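Glutaredoxin-glutathione complex (Polygonaceae, PDB 5KQA) binds glutathione and, as a glutaredoxin of the thioredoxin clan, probably catalyses glutathione-dependent thiol-disulfide exchange. Local coordinates at residues L39-K44 / S51-L56; K55-L60 / D105-K110; K24-K29 / Q79-Q84; Q84-R89 / N93-G98. All blocks are in the same frame, centred on the assembly; numbering follows the deposited sequence.

The four contacts illustrate how a small alpha/beta fold varies its chemistry with the elements it joins. Interaction 1 is buried and joins strand 39-43 to helix 48-60; interaction 2 takes that helix onward against helix 104-112 and is only partly buried. Helices 20-35 and 75-86 lie on the other side of the sheet; they cross in interaction 3, and interaction 4 ties the C-terminal end of helix 75-86 to strand 93-96, both contacts being partly buried. Helix meets helix mainly through apolar groups in interactions 2 and 3, whereas the contacts with strands add polar side chains: a lysine-serine bond in interaction 1, stacked amides in interaction 4. Interactions 1, 2 and 3 each also present one residue to glutathione.

Interaction 1. Residues L39-K44 / S51-L56. With GSH (glutathione), chain B.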
# COMPACT_ATOMS: atom_id res chain seq x y z
N LEU A 39 4.37 -4.69 -5.37
CA LEU A 39 3.77 -3.40 -5.06
C LEU A 39 2.34 -3.58 -4.50
O LEU A 39 1.50 -4.22 -5.13
CB LEU A 39 3.74 -2.52 -6.32
CG LEU A 39 2.94 -1.22 -6.28
CD1 LEU A 39 3.44 -0.32 -5.13
CD2 LEU A 39 3.01 -0.49 -7.62
N VAL A 40 2.09 -3.04 -3.32
CA VAL A 40 0.76 -3.12 -2.71
C VAL A 40 0.24 -1.73 -2.41
O VAL A 40 0.96 -0.89 -1.86
CB VAL A 40 0.74 -3.94 -1.39
CG1 VAL A 40 -0.69 -4.02 -0.84
CG2 VAL A 40 1.32 -5.34 -1.59
N VAL A 41 -1.02 -1.50 -2.74
CA VAL A 41 -1.66 -0.25 -2.41
C VAL A 41 -2.86 -0.50 -1.50
O VAL A 41 -3.92 -0.86 -1.98
CB VAL A 41 -2.13 0.50 -3.67
CG1 VAL A 41 -2.75 1.82 -3.28
CG2 VAL A 41 -0.94 0.74 -4.62
N PHE A 42 -2.69 -0.32 -0.19
CA PHE A 42 -3.84 -0.39 0.70
C PHE A 42 -4.64 0.88 0.47
O PHE A 42 -4.13 1.98 0.56
CB PHE A 42 -3.45 -0.54 2.16
CG PHE A 42 -2.79 -1.86 2.47
CD1 PHE A 42 -3.56 -3.00 2.68
CD2 PHE A 42 -1.41 -1.96 2.53
CE1 PHE A 42 -2.96 -4.22 2.96
CE2 PHE A 42 -0.80 -3.18 2.82
CZ PHE A 42 -1.58 -4.32 3.03
N SER A 43 -5.92 0.70 0.16
CA SER A 43 -6.72 1.73 -0.48
C SER A 43 -8.14 1.79 0.09
O SER A 43 -8.56 0.90 0.84
CB SER A 43 -6.75 1.46 -1.99
OG SER A 43 -7.58 2.37 -2.69
N LYS A 44 -8.87 2.85 -0.26
CA LYS A 44 -10.34 2.81 -0.15
C LYS A 44 -10.93 3.22 -1.51
O LYS A 44 -10.35 4.03 -2.23
CB LYS A 44 -10.84 3.72 0.98
CG LYS A 44 -10.61 3.09 2.36
CD LYS A 44 -11.09 3.99 3.49
CE LYS A 44 -10.92 3.31 4.85
NZ LYS A 44 -11.36 4.17 5.97
N SER A 51 -6.83 7.00 -5.92
CA SER A 51 -6.98 7.05 -7.37
C SER A 51 -5.78 7.68 -8.05
O SER A 51 -5.33 7.20 -9.08
CB SER A 51 -8.25 7.81 -7.75
OG SER A 51 -9.39 7.09 -7.33
N ARG A 52 -5.26 8.77 -7.48
CA ARG A 52 -4.05 9.41 -8.01
C ARG A 52 -2.85 8.46 -8.07
O ARG A 52 -2.15 8.40 -9.09
CB ARG A 52 -3.67 10.64 -7.17
CG ARG A 52 -4.52 11.87 -7.42
CD ARG A 52 -3.65 13.04 -7.88
NE ARG A 52 -2.92 13.64 -6.77
CZ ARG A 52 -1.66 14.05 -6.83
NH1 ARG A 52 -1.10 14.59 -5.76
NH2 ARG A 52 -0.96 13.93 -7.96
N VAL A 53 -2.60 7.73 -6.99
CA VAL A 53 -1.40 6.89 -6.94
C VAL A 53 -1.56 5.71 -7.89
O VAL A 53 -0.59 5.30 -8.53
CB VAL A 53 -1.06 6.36 -5.51
CG1 VAL A 53 -0.84 7.51 -4.55
CG2 VAL A 53 -2.11 5.41 -4.99
N LYS A 54 -2.78 5.19 -8.00
CA LYS A 54 -3.05 4.10 -8.94
C LYS A 54 -2.83 4.56 -10.38
O LYS A 54 -2.25 3.83 -11.19
CB LYS A 54 -4.48 3.58 -8.78
CG LYS A 54 -4.77 2.83 -7.50
CD LYS A 54 -6.27 2.65 -7.33
CE LYS A 54 -6.64 2.18 -5.95
NZ LYS A 54 -8.13 2.12 -5.74
N LYS A 55 -3.31 5.75 -10.70
CA LYS A 55 -3.12 6.32 -12.03
C LYS A 55 -1.63 6.48 -12.37
O LYS A 55 -1.20 6.16 -13.48
CB LYS A 55 -3.85 7.66 -12.13
CG LYS A 55 -3.99 8.22 -13.53
CD LYS A 55 -4.96 9.39 -13.54
CE LYS A 55 -5.24 9.91 -14.94
NZ LYS A 55 -4.04 10.55 -15.56
N LEU A 56 -0.85 6.97 -11.41
CA LEU A 56 0.60 7.08 -11.59
C LEU A 56 1.23 5.72 -11.89
O LEU A 56 2.00 5.58 -12.84
CB LEU A 56 1.27 7.68 -10.34
CG LEU A 56 2.80 7.74 -10.40
CD1 LEU A 56 3.27 8.87 -11.29
CD2 LEU A 56 3.42 7.85 -9.03
N1 GSH B . -1.30 13.27 2.41
CA1 GSH B . -2.04 12.06 2.27
C1 GSH B . -1.59 11.41 0.98
O11 GSH B . -1.76 10.17 0.80
O12 GSH B . -1.03 12.11 0.09
CB1 GSH B . -3.54 12.33 2.28
CG1 GSH B . -4.33 11.04 2.06
CD1 GSH B . -5.74 11.14 2.63
OE1 GSH B . -6.13 12.17 3.14
N2 GSH B . -6.61 10.01 2.58
CA2 GSH B . -7.94 10.06 3.11
C2 GSH B . -8.08 9.22 4.35
O2 GSH B . -7.49 8.16 4.48
CB2 GSH B . -8.93 9.44 2.16
SG2 GSH B . -9.38 10.54 0.85
N3 GSH B . -8.98 9.65 5.37
CA3 GSH B . -9.16 8.84 6.52
C3 GSH B . -9.79 7.51 6.10
O31 GSH B . -9.53 6.46 6.74
O32 GSH B . -10.56 7.44 5.10
O HOH W 1 -9.26 4.34 -5.23
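In the beta-alpha-beta unit formed by strand 39-43, helix 48-60 and strand 65-68, V41 and S43 of the first strand meet V53 and K54 of the helix packed against it. The apolar half is a single touch: V41 CG1 lies 4.0 Å from V53 CG2, and the two side chains slip past each other in opposite directions. The polar half belongs to K54, whose extended chain leaves the flank of the helix and reaches back to the strand, where NZ donates to S43 OG at 3.1 Å. That hydroxyl is brought to the lysine by a torsion that sets OG anti to the backbone N (chi1 176°). Both groups have their stronger partner in E68, which pairs with K54 as a salt bridge and with S43 through a hydrogen bond, so the lysine charge is probably well compensated. A water donates to K44 O at 3.2 Å. K44 leaves the strand on the side away from the helix at CB, and its extended chain brings NZ to glutathione O31 at 3.0 Å and, more weakly, to O32. A lysine just ahead of a thioredoxin-type CxxC, here probably C47 and C50, is characteristic of the glutathione site of glutaredoxins.

Interaction 2. Residues K55-L60 / D105-K110. With GSH (glutathione), chain B.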
# COMPACT_ATOMS: atom_id res chain seq x y z
N LYS A 55 -3.31 5.75 -10.70
CA LYS A 55 -3.12 6.32 -12.03
C LYS A 55 -1.63 6.48 -12.37
O LYS A 55 -1.20 6.16 -13.48
CB LYS A 55 -3.85 7.66 -12.13
CG LYS A 55 -3.99 8.22 -13.53
CD LYS A 55 -4.96 9.39 -13.54
CE LYS A 55 -5.24 9.91 -14.94
NZ LYS A 55 -4.04 10.55 -15.56
N LEU A 56 -0.85 6.97 -11.41
CA LEU A 56 0.60 7.08 -11.59
C LEU A 56 1.23 5.72 -11.89
O LEU A 56 2.00 5.58 -12.84
CB LEU A 56 1.27 7.68 -10.34
CG LEU A 56 2.80 7.74 -10.40
CD1 LEU A 56 3.27 8.87 -11.29
CD2 LEU A 56 3.42 7.85 -9.03
N PHE A 57 0.93 4.73 -11.07
CA PHE A 57 1.47 3.38 -11.27
C PHE A 57 1.02 2.80 -12.61
O PHE A 57 1.80 2.12 -13.27
CB PHE A 57 1.06 2.45 -10.13
CG PHE A 57 1.72 2.77 -8.83
CD1 PHE A 57 3.07 3.12 -8.80
CD2 PHE A 57 1.02 2.73 -7.65
CE1 PHE A 57 3.69 3.42 -7.61
CE2 PHE A 57 1.64 3.04 -6.45
CZ PHE A 57 2.98 3.38 -6.44
N ASP A 58 -0.23 3.06 -13.00
CA ASP A 58 -0.71 2.62 -14.32
C ASP A 58 0.19 3.15 -15.43
O ASP A 58 0.67 2.40 -16.29
CB ASP A 58 -2.16 3.08 -14.57
CG ASP A 58 -3.18 2.37 -13.68
OD1 ASP A 58 -2.92 1.23 -13.24
OD2 ASP A 58 -4.26 2.96 -13.43
N GLN A 59 0.43 4.46 -15.39
CA GLN A 59 1.20 5.15 -16.43
C GLN A 59 2.68 4.74 -16.42
O GLN A 59 3.34 4.75 -17.47
CB GLN A 59 1.03 6.67 -16.25
CG GLN A 59 -0.41 7.13 -16.45
CD GLN A 59 -0.62 8.61 -16.21
OE1 GLN A 59 0.07 9.22 -15.39
NE2 GLN A 59 -1.57 9.20 -16.93
N LEU A 60 3.19 4.36 -15.26
CA LEU A 60 4.57 3.89 -15.15
C LEU A 60 4.74 2.46 -15.61
O LEU A 60 5.86 1.97 -15.72
CB LEU A 60 5.07 3.99 -13.71
CG LEU A 60 5.25 5.36 -13.07
CD1 LEU A 60 5.76 5.16 -11.65
CD2 LEU A 60 6.20 6.23 -13.88
N ASP A 105 1.49 11.56 -1.39
CA ASP A 105 2.59 12.52 -1.30
C ASP A 105 3.95 11.83 -1.28
O ASP A 105 4.87 12.24 -2.00
CB ASP A 105 2.41 13.38 -0.06
CG ASP A 105 1.84 12.60 1.11
OD1 ASP A 105 2.17 11.39 1.26
OD2 ASP A 105 1.04 13.19 1.87
N SER A 106 4.09 10.80 -0.46
CA SER A 106 5.35 10.06 -0.35
C SER A 106 5.75 9.43 -1.68
O SER A 106 6.92 9.44 -2.05
CB SER A 106 5.24 8.98 0.72
OG SER A 106 4.85 9.53 1.96
N VAL A 107 4.77 8.87 -2.39
CA VAL A 107 5.03 8.24 -3.68
C VAL A 107 5.42 9.31 -4.70
O VAL A 107 6.36 9.13 -5.47
CB VAL A 107 3.81 7.44 -4.19
CG1 VAL A 107 4.01 7.05 -5.65
CG2 VAL A 107 3.56 6.21 -3.30
N MET A 108 4.68 10.41 -4.69
CA MET A 108 4.99 11.54 -5.57
C MET A 108 6.39 12.09 -5.29
O MET A 108 7.11 12.47 -6.21
CB MET A 108 3.94 12.64 -5.41
CG MET A 108 2.55 12.26 -5.89
SD MET A 108 2.59 11.58 -7.56
CE MET A 108 0.94 10.90 -7.69
N GLU A 109 6.78 12.13 -4.02
CA GLU A 109 8.14 12.55 -3.65
C GLU A 109 9.21 11.65 -4.29
O GLU A 109 10.21 12.15 -4.81
CB GLU A 109 8.30 12.55 -2.13
CG GLU A 109 9.72 12.77 -1.64
CD GLU A 109 9.93 12.31 -0.19
OE1 GLU A 109 8.96 12.34 0.59
OE2 GLU A 109 11.08 11.91 0.15
N LYS A 110 9.00 10.34 -4.25
CA LYS A 110 9.95 9.40 -4.84
C LYS A 110 9.97 9.49 -6.37
O LYS A 110 11.00 9.26 -7.00
CB LYS A 110 9.62 7.96 -4.42
CG LYS A 110 9.56 7.75 -2.91
CD LYS A 110 10.95 7.67 -2.28
CE LYS A 110 10.87 7.29 -0.80
NZ LYS A 110 12.18 6.84 -0.22
N1 GSH B . -1.30 13.27 2.41
CA1 GSH B . -2.04 12.06 2.27
C1 GSH B . -1.59 11.41 0.98
O11 GSH B . -1.76 10.17 0.80
O12 GSH B . -1.03 12.11 0.09
CB1 GSH B . -3.54 12.33 2.28
CG1 GSH B . -4.33 11.04 2.06
CD1 GSH B . -5.74 11.14 2.63
OE1 GSH B . -6.13 12.17 3.14
N2 GSH B . -6.61 10.01 2.58
CA2 GSH B . -7.94 10.06 3.11
C2 GSH B . -8.08 9.22 4.35
O2 GSH B . -7.49 8.16 4.48
CB2 GSH B . -8.93 9.44 2.16
SG2 GSH B . -9.38 10.54 0.85
N3 GSH B . -8.98 9.65 5.37
CA3 GSH B . -9.16 8.84 6.52
C3 GSH B . -9.79 7.51 6.10
O31 GSH B . -9.53 6.46 6.74
O32 GSH B . -10.56 7.44 5.10
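L56 and F57 of helix 48-60 meet V107 and M108 of helix 104-112 in a purely apolar contact between two helices whose axes are 32° from parallel and approach to 11.9 Å. L56 sends CD2 across to V107 CG1 at 3.5 Å, and the same methyl lies 4.1 Å from M108 SD. Against both partners the leucine runs alongside and in the opposite direction, so one methyl touches both the valine and the thioether. M108 is bent at CG (chi2 -51°), which folds its CE back beside L56 CB and CD2. F57 approaches V107 from the opposite direction, its CZ 3.9 Å from V107 CG1; that methyl, anti to the backbone N, thus serves leucine and ring at once. L116 of helix 116-122 packs on L56 and V107, while V94 of the sheet touches F57 and V107.

The polar interactions gather at the other end of segment 105-110, around glutathione. D105 N donates to carboxylate oxygen O12 of the ligand at 3.0 Å and 157°, and C104 N also bonds glutathione. D105 OD2 takes the ligand amine N1 at 2.4 Å, a distance so short that its exact value is doubtful. D105 OD1 receives S106 N on its anti lone pair at 2.6 Å, which would limit rotation of the carboxylate.

The chemistry is thus divided: apolar packing joins the helices, and the N-terminal turn of helix 104-112, whose dipole probably favours an anion, binds the carboxylate and probably the amine at the gamma-glutamyl end of glutathione.

Interaction 3. Residues K24-K29 / Q79-Q84. With GSH (glutathione), chain B.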
# COMPACT_ATOMS: atom_id res chain seq x y z
N LYS A 24 -4.09 -8.73 15.54
CA LYS A 24 -3.03 -9.67 15.21
C LYS A 24 -3.29 -10.38 13.88
O LYS A 24 -2.40 -10.47 13.04
CB LYS A 24 -2.88 -10.69 16.34
CG LYS A 24 -1.82 -11.74 16.08
CD LYS A 24 -1.73 -12.71 17.24
CE LYS A 24 -1.80 -14.15 16.75
NZ LYS A 24 -1.55 -15.12 17.85
N MET A 25 -4.50 -10.91 13.71
CA MET A 25 -4.92 -11.56 12.47
C MET A 25 -4.88 -10.60 11.27
O MET A 25 -4.42 -10.96 10.19
CB MET A 25 -6.33 -12.13 12.62
CG MET A 25 -6.43 -13.29 13.59
SD MET A 25 -5.44 -14.71 13.06
CE MET A 25 -3.98 -14.47 14.05
N ALA A 26 -5.38 -9.39 11.48
CA ALA A 26 -5.33 -8.37 10.44
C ALA A 26 -3.89 -8.02 10.03
O ALA A 26 -3.60 -7.84 8.85
CB ALA A 26 -6.07 -7.12 10.91
N LEU A 27 -3.00 -7.90 11.00
CA LEU A 27 -1.59 -7.63 10.71
C LEU A 27 -0.98 -8.76 9.90
O LEU A 27 -0.31 -8.52 8.90
CB LEU A 27 -0.80 -7.42 12.00
CG LEU A 27 0.69 -7.12 11.81
CD1 LEU A 27 0.90 -5.76 11.15
CD2 LEU A 27 1.44 -7.19 13.14
N GLN A 28 -1.21 -10.00 10.33
CA GLN A 28 -0.73 -11.15 9.56
C GLN A 28 -1.24 -11.10 8.12
O GLN A 28 -0.47 -11.32 7.18
CB GLN A 28 -1.15 -12.47 10.23
CG GLN A 28 -0.32 -12.78 11.48
CD GLN A 28 -0.71 -14.08 12.18
OE1 GLN A 28 -1.35 -14.95 11.60
NE2 GLN A 28 -0.31 -14.20 13.45
N LYS A 29 -2.52 -10.80 7.94
CA LYS A 29 -3.09 -10.68 6.61
C LYS A 29 -2.38 -9.61 5.78
O LYS A 29 -2.07 -9.84 4.62
CB LYS A 29 -4.59 -10.35 6.69
CG LYS A 29 -5.20 -10.00 5.34
CD LYS A 29 -6.73 -9.90 5.37
CE LYS A 29 -7.30 -9.69 3.95
NZ LYS A 29 -8.77 -9.90 3.87
N GLN A 79 -6.82 -1.45 9.04
CA GLN A 79 -6.36 -0.06 9.13
C GLN A 79 -5.67 0.17 10.48
O GLN A 79 -4.67 0.89 10.56
CB GLN A 79 -7.52 0.92 8.92
CG GLN A 79 -7.05 2.34 8.61
CD GLN A 79 -8.12 3.20 7.95
OE1 GLN A 79 -9.27 2.78 7.82
NE2 GLN A 79 -7.74 4.40 7.52
N ALA A 80 -6.18 -0.46 11.53
CA ALA A 80 -5.57 -0.38 12.85
C ALA A 80 -4.19 -1.03 12.86
O ALA A 80 -3.25 -0.52 13.49
CB ALA A 80 -6.47 -1.02 13.90
N ALA A 81 -4.06 -2.17 12.20
CA ALA A 81 -2.77 -2.86 12.12
C ALA A 81 -1.75 -2.03 11.34
O ALA A 81 -0.56 -2.01 11.67
CB ALA A 81 -2.95 -4.23 11.49
N LEU A 82 -2.21 -1.33 10.30
CA LEU A 82 -1.30 -0.53 9.48
C LEU A 82 -0.82 0.68 10.26
O LEU A 82 0.31 1.14 10.08
CB LEU A 82 -1.98 -0.09 8.18
CG LEU A 82 -2.26 -1.14 7.11
CD1 LEU A 82 -3.23 -0.59 6.07
CD2 LEU A 82 -0.97 -1.67 6.42
N LEU A 83 -1.68 1.20 11.13
CA LEU A 83 -1.28 2.28 12.03
C LEU A 83 -0.19 1.80 12.98
O LEU A 83 0.84 2.45 13.14
CB LEU A 83 -2.49 2.80 12.82
CG LEU A 83 -2.19 3.84 13.93
CD1 LEU A 83 -1.35 5.02 13.42
CD2 LEU A 83 -3.49 4.35 14.54
N GLN A 84 -0.42 0.67 13.63
CA GLN A 84 0.58 0.10 14.52
C GLN A 84 1.91 -0.13 13.79
O GLN A 84 2.98 0.16 14.31
CB GLN A 84 0.07 -1.20 15.12
CG GLN A 84 1.13 -1.97 15.91
CD GLN A 84 0.68 -3.36 16.27
OE1 GLN A 84 1.20 -4.36 15.75
NE2 GLN A 84 -0.29 -3.45 17.17
N1 GSH B . -1.30 13.27 2.41
CA1 GSH B . -2.04 12.06 2.27
C1 GSH B . -1.59 11.41 0.98
O11 GSH B . -1.76 10.17 0.80
O12 GSH B . -1.03 12.11 0.09
CB1 GSH B . -3.54 12.33 2.28
CG1 GSH B . -4.33 11.04 2.06
CD1 GSH B . -5.74 11.14 2.63
OE1 GSH B . -6.13 12.17 3.14
N2 GSH B . -6.61 10.01 2.58
CA2 GSH B . -7.94 10.06 3.11
C2 GSH B . -8.08 9.22 4.35
O2 GSH B . -7.49 8.16 4.48
CB2 GSH B . -8.93 9.44 2.16
SG2 GSH B . -9.38 10.54 0.85
N3 GSH B . -8.98 9.65 5.37
CA3 GSH B . -9.16 8.84 6.52
C3 GSH B . -9.79 7.51 6.10
O31 GSH B . -9.53 6.46 6.74
O32 GSH B . -10.56 7.44 5.10
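The flat carboxamide of Q84 meets L27 through its oxygen, OE1 standing 3.9 Å from L27 CD2, with the two side chains crossing at about a right angle. Q79 leaves its helix on the side away from helix 20-35, and its amide serves glutathione: NE2 donates to O31 at 2.8 Å and 162°, the chain being extended with CG anti to the backbone N (chi1 -164°). NE2 also donates to R89 O, while OE1 accepts from K44 NZ, so both ends of this amide are held. A leucine in place of Q79 would probably leave O31 without this donor and K44 NZ without one of its acceptors.

Between the helices the packing is close because A81 is small. Its CB rests 3.7 Å from L27 N and 3.9 Å from L27 CB, and A26 CB lies 4.3 Å away from the same A81 CB. The axes approach to 8.4 Å and cross at -76°, which confines the contact to a short patch.

Around that patch L27 also touches W85 and A26 touches A77 and I78, all on helix 75-86, whose other side sends L82 against N93 and F95; helix 75-86 is thereby held between helix 20-35 and strand 93-96.

Interaction 4. Residues Q84-R89 / N93-G98; sequences QWTGQR and NVFIGG
W85 and F95 bring a helix end and a strand together through their rings, arriving from opposite directions. From CB the tryptophan runs to CG set anti to the backbone N (chi1 -172°), which swings the indole over the strand. Along the six-membered ring CE3 and CZ3 meet F95 CZ, whereas CZ2 and CH2 meet F95 CE2, the last pair at 3.6 Å. F95 CE2 lies over one face of the indole, yet the planes stand at 33° and the centroids 4.6 Å apart, an oblique pairing. T86 CG2 reaches the same indole face and also F95 CZ. An alanine in place of W85 is likely to open a gap over F95 and leave its CE2 and CZ without this aromatic partner.

Beside the rings lie the polar groups. T86 OG1 accepts Q88 N at 3.3 Å, an ST turn, and a weak bond from N93 ND2 at 3.3 Å, and is also hydrogen-bonded to L82 O. The amides of Q88 and N93 stack with planes 10° apart. Q88 is fixed by T90 O, to which NE2 donates, and by H100, bonded to OE1.

G87, with positive phi, ends the helix, and the chain then passes R89, then T90, V91 and P92, into strand 93-96. Such a TVP motif, here lining the glutathione pocket, is typical of glutaredoxins within the thioredoxin fold.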
# COMPACT_ATOMS: atom_id res chain seq x y z
N GLN A 84 -0.42 0.67 13.63
CA GLN A 84 0.58 0.10 14.52
C GLN A 84 1.91 -0.13 13.79
O GLN A 84 2.98 0.16 14.31
CB GLN A 84 0.07 -1.20 15.12
CG GLN A 84 1.13 -1.97 15.91
CD GLN A 84 0.68 -3.36 16.27
OE1 GLN A 84 1.20 -4.36 15.75
NE2 GLN A 84 -0.29 -3.45 17.17
N TRP A 85 1.82 -0.64 12.58
CA TRP A 85 2.98 -1.03 11.79
C TRP A 85 3.73 0.15 11.16
O TRP A 85 4.97 0.14 11.11
CB TRP A 85 2.50 -1.98 10.70
CG TRP A 85 3.52 -2.67 9.86
CD1 TRP A 85 4.87 -2.72 10.05
CD2 TRP A 85 3.25 -3.43 8.68
NE1 TRP A 85 5.46 -3.46 9.05
CE2 TRP A 85 4.49 -3.90 8.19
CE3 TRP A 85 2.08 -3.74 7.97
CZ2 TRP A 85 4.59 -4.69 7.05
CZ3 TRP A 85 2.18 -4.51 6.83
CH2 TRP A 85 3.43 -4.98 6.37
N THR A 86 2.99 1.15 10.69
CA THR A 86 3.60 2.24 9.90
C THR A 86 3.43 3.67 10.47
O THR A 86 4.01 4.62 9.94
CB THR A 86 3.04 2.28 8.46
OG1 THR A 86 1.68 2.73 8.48
CG2 THR A 86 3.13 0.91 7.76
N GLY A 87 2.61 3.83 11.51
CA GLY A 87 2.36 5.15 12.07
C GLY A 87 1.44 6.02 11.23
O GLY A 87 1.12 7.16 11.58
N GLN A 88 1.00 5.46 10.12
CA GLN A 88 0.14 6.16 9.18
C GLN A 88 -1.34 5.84 9.45
O GLN A 88 -1.68 4.70 9.77
CB GLN A 88 0.56 5.77 7.76
CG GLN A 88 -0.25 6.37 6.64
CD GLN A 88 0.33 6.00 5.28
OE1 GLN A 88 1.53 5.73 5.15
NE2 GLN A 88 -0.51 6.00 4.26
N ARG A 89 -2.20 6.84 9.34
CA ARG A 89 -3.63 6.67 9.65
C ARG A 89 -4.52 6.62 8.41
O ARG A 89 -5.68 6.22 8.48
CB ARG A 89 -4.11 7.81 10.56
CG ARG A 89 -3.30 7.94 11.83
CD ARG A 89 -3.81 9.03 12.73
NE ARG A 89 -3.12 9.00 14.02
CZ ARG A 89 -3.52 8.27 15.05
NH1 ARG A 89 -4.60 7.51 14.95
NH2 ARG A 89 -2.84 8.29 16.18
N ASN A 93 -1.88 3.58 1.49
CA ASN A 93 -0.72 3.14 2.25
C ASN A 93 0.02 2.14 1.38
O ASN A 93 -0.42 0.99 1.21
CB ASN A 93 -1.14 2.53 3.59
CG ASN A 93 0.00 2.46 4.59
OD1 ASN A 93 1.17 2.34 4.22
ND2 ASN A 93 -0.33 2.55 5.87
N VAL A 94 1.11 2.60 0.79
CA VAL A 94 1.85 1.87 -0.25
C VAL A 94 3.09 1.13 0.28
O VAL A 94 3.88 1.67 1.05
CB VAL A 94 2.29 2.86 -1.37
CG1 VAL A 94 3.02 2.12 -2.51
CG2 VAL A 94 1.09 3.62 -1.91
N PHE A 95 3.25 -0.12 -0.16
CA PHE A 95 4.46 -0.89 0.10
C PHE A 95 5.11 -1.29 -1.21
O PHE A 95 4.41 -1.64 -2.16
CB PHE A 95 4.16 -2.15 0.92
CG PHE A 95 3.77 -1.87 2.34
CD1 PHE A 95 2.52 -1.34 2.64
CD2 PHE A 95 4.63 -2.17 3.38
CE1 PHE A 95 2.14 -1.10 3.94
CE2 PHE A 95 4.26 -1.94 4.69
CZ PHE A 95 3.02 -1.40 4.97
N ILE A 96 6.43 -1.23 -1.26
CA ILE A 96 7.20 -1.66 -2.43
C ILE A 96 8.35 -2.55 -1.98
O ILE A 96 9.16 -2.16 -1.14
CB ILE A 96 7.76 -0.45 -3.22
CG1 ILE A 96 6.60 0.37 -3.80
CG2 ILE A 96 8.69 -0.91 -4.35
CD1 ILE A 96 7.04 1.59 -4.59
N GLY A 97 8.41 -3.77 -2.52
CA GLY A 97 9.46 -4.71 -2.17
C GLY A 97 9.51 -5.03 -0.69
O GLY A 97 10.58 -5.30 -0.15
N GLY A 98 8.36 -5.03 -0.04
CA GLY A 98 8.29 -5.36 1.37
C GLY A 98 8.49 -4.15 2.27
O GLY A 98 8.38 -4.25 3.49